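PDB 6ORM: peruvianin-I from Thevetia peruviana, which is a latex germin-like protein of the cupin family with proteolytic activity, classed as a cysteine peptidase. Local coordinates for residues R120-P123 / G124-F127. Residues are numbered along the deposited sequence; the frame is centred on the assembly and turned at random.
Sequences RLTP and GDLF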
ATOM      1  N   ARG A 120      -2.674 -21.593 -25.552  1.00 43.01           N
ATOM      2  CA  ARG A 120      -2.545 -20.971 -26.861  1.00 43.70           C
ATOM      3  C   ARG A 120      -3.495 -19.782 -26.940  1.00 44.05           C
ATOM      4  O   ARG A 120      -4.674 -19.897 -26.590  1.00 45.73           O
ATOM      5  CB  ARG A 120      -2.851 -21.983 -27.965  1.00 46.02           C
ATOM      6  CG  ARG A 120      -2.601 -21.475 -29.378  1.00 47.42           C
ATOM      7  CD  ARG A 120      -3.871 -20.917 -30.003  1.00 49.23           C
ATOM      8  NE  ARG A 120      -4.946 -21.907 -30.046  1.00 51.20           N
ATOM      9  CZ  ARG A 120      -5.316 -22.566 -31.138  1.00 53.53           C
ATOM     10  NH1 ARG A 120      -4.700 -22.342 -32.292  1.00 54.08           N
ATOM     11  NH2 ARG A 120      -6.305 -23.449 -31.080  1.00 55.22           N
ATOM     12  N   LEU A 121      -2.977 -18.636 -27.384  1.00 44.38           N
ATOM     13  CA  LEU A 121      -3.749 -17.407 -27.504  1.00 43.60           C
ATOM     14  C   LEU A 121      -3.895 -17.009 -28.967  1.00 44.65           C
ATOM     15  O   LEU A 121      -2.949 -17.126 -29.751  1.00 45.27           O
ATOM     16  CB  LEU A 121      -3.095 -16.252 -26.732  1.00 41.87           C
ATOM     17  CG  LEU A 121      -2.656 -16.433 -25.276  1.00 41.21           C
ATOM     18  CD1 LEU A 121      -2.254 -15.087 -24.679  1.00 40.26           C
ATOM     19  CD2 LEU A 121      -3.738 -17.088 -24.441  1.00 41.45           C
ATOM     20  N   THR A 122      -5.098 -16.562 -29.333  1.00 44.39           N
ATOM     21  CA  THR A 122      -5.375 -15.966 -30.636  1.00 45.60           C
ATOM     22  C   THR A 122      -5.891 -14.545 -30.402  1.00 45.06           C
ATOM     23  O   THR A 122      -6.190 -14.200 -29.251  1.00 44.75           O
ATOM     24  CB  THR A 122      -6.377 -16.828 -31.415  1.00 47.66           C
ATOM     25  OG1 THR A 122      -7.672 -16.735 -30.808  1.00 48.51           O
ATOM     26  CG2 THR A 122      -5.927 -18.285 -31.437  1.00 47.93           C
ATOM     27  N   PRO A 123      -5.997 -13.692 -31.428  1.00 45.38           N
ATOM     28  CA  PRO A 123      -6.361 -12.286 -31.187  1.00 44.92           C
ATOM     29  C   PRO A 123      -7.643 -12.140 -30.375  1.00 44.95           C
ATOM     30  O   PRO A 123      -8.653 -12.791 -30.651  1.00 45.61           O
ATOM     31  CB  PRO A 123      -6.525 -11.722 -32.602  1.00 46.14           C
ATOM     32  CG  PRO A 123      -5.612 -12.547 -33.430  1.00 46.87           C
ATOM     33  CD  PRO A 123      -5.708 -13.930 -32.857  1.00 46.85           C
ATOM     34  N   GLY A 124      -7.595 -11.274 -29.358  1.00 44.99           N
ATOM     35  CA  GLY A 124      -8.692 -11.061 -28.441  1.00 45.51           C
ATOM     36  C   GLY A 124      -8.500 -11.717 -27.088  1.00 45.69           C
ATOM     37  O   GLY A 124      -9.092 -11.266 -26.097  1.00 45.71           O
ATOM     38  N   ASP A 125      -7.699 -12.780 -27.037  1.00 44.93           N
ATOM     39  CA  ASP A 125      -7.477 -13.525 -25.803  1.00 44.64           C
ATOM     40  C   ASP A 125      -6.720 -12.688 -24.772  1.00 42.52           C
ATOM     41  O   ASP A 125      -5.865 -11.861 -25.101  1.00 42.05           O
ATOM     42  CB  ASP A 125      -6.680 -14.809 -26.089  1.00 45.87           C
ATOM     43  CG  ASP A 125      -7.550 -15.996 -26.468  1.00 49.12           C
ATOM     44  OD1 ASP A 125      -8.636 -16.227 -25.861  1.00 50.85           O
ATOM     45  OD2 ASP A 125      -7.119 -16.711 -27.400  1.00 49.99           O
ATOM     46  N   LEU A 126      -7.041 -12.918 -23.502  1.00 41.94           N
ATOM     47  CA  LEU A 126      -6.308 -12.329 -22.395  1.00 40.40           C
ATOM     48  C   LEU A 126      -5.675 -13.448 -21.586  1.00 40.07           C
ATOM     49  O   LEU A 126      -6.219 -14.552 -21.495  1.00 41.13           O
ATOM     50  CB  LEU A 126      -7.203 -11.480 -21.486  1.00 40.15           C
ATOM     51  CG  LEU A 126      -7.956 -10.310 -22.111  1.00 41.09           C
ATOM     52  CD1 LEU A 126      -8.954  -9.792 -21.106  1.00 40.98           C
ATOM     53  CD2 LEU A 126      -6.991  -9.214 -22.537  1.00 40.73           C
ATOM     54  N   PHE A 127      -4.519 -13.149 -21.008  1.00 37.49           N
ATOM     55  CA  PHE A 127      -3.810 -14.095 -20.158  1.00 37.97           C
ATOM     56  C   PHE A 127      -3.117 -13.294 -19.068  1.00 37.28           C
ATOM     57  O   PHE A 127      -2.446 -12.302 -19.365  1.00 37.40           O
ATOM     58  CB  PHE A 127      -2.801 -14.914 -20.972  1.00 38.84           C
ATOM     59  CG  PHE A 127      -2.255 -16.111 -20.243  1.00 40.13           C
ATOM     60  CD1 PHE A 127      -1.101 -16.007 -19.483  1.00 40.18           C
ATOM     61  CD2 PHE A 127      -2.886 -17.339 -20.329  1.00 41.54           C
ATOM     62  CE1 PHE A 127      -0.589 -17.107 -18.817  1.00 40.74           C
ATOM     63  CE2 PHE A 127      -2.380 -18.443 -19.664  1.00 42.04           C
ATOM     64  CZ  PHE A 127      -1.231 -18.327 -18.908  1.00 41.45           C
TER
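The carboxylate of D125 is the flat group that reaches back to T122. Its OD2 accepts the backbone N-H of T122 through the anti lone pair, the one away from OD1. The bond is short and nearly straight, 2.8 Å from T122 N to D125 OD2 with an angle of 175° at the hydrogen. T122 OG1 stands 3.5 Å from the same D125 OD2, at most a weak bond. With chi1 at 70°, T122 OG1 is tucked back over its own backbone, toward D125 OD2. The other flat group, the F127 ring, has L121 CD2 at an oblique angle to it. The tip of L121 meets the base of F127, 3.8 Å from L121 CD1 to F127 CB, and the two side chains cross at about a right angle. L121 CB also lies 3.9 Å from D125 CB.

The backbone adds a return bond. D125 N donates to T122 O over 3.0 Å and closes a type II beta turn with P123 and G124 at its middle positions. G124 has phi 104°, where a CB would jam against P123 O. D125 thus grips T122 from both its backbone and its side chain. An alanine at D125 would keep the turn bond but would probably leave T122 N without its carboxylate acceptor and S40 of the second subunit without its mate.

D125 OD1 bonds to S40 OG of the second subunit, and K43 there bonds to P123 O. The turn joins strand 116-121, which pairs with strand 104-109, to strand 126-129, which pairs with strand 95-101, within the cupin fold. L126 and F127 also pair antiparallel with a strand of the second subunit, so the sheet continues across the interface.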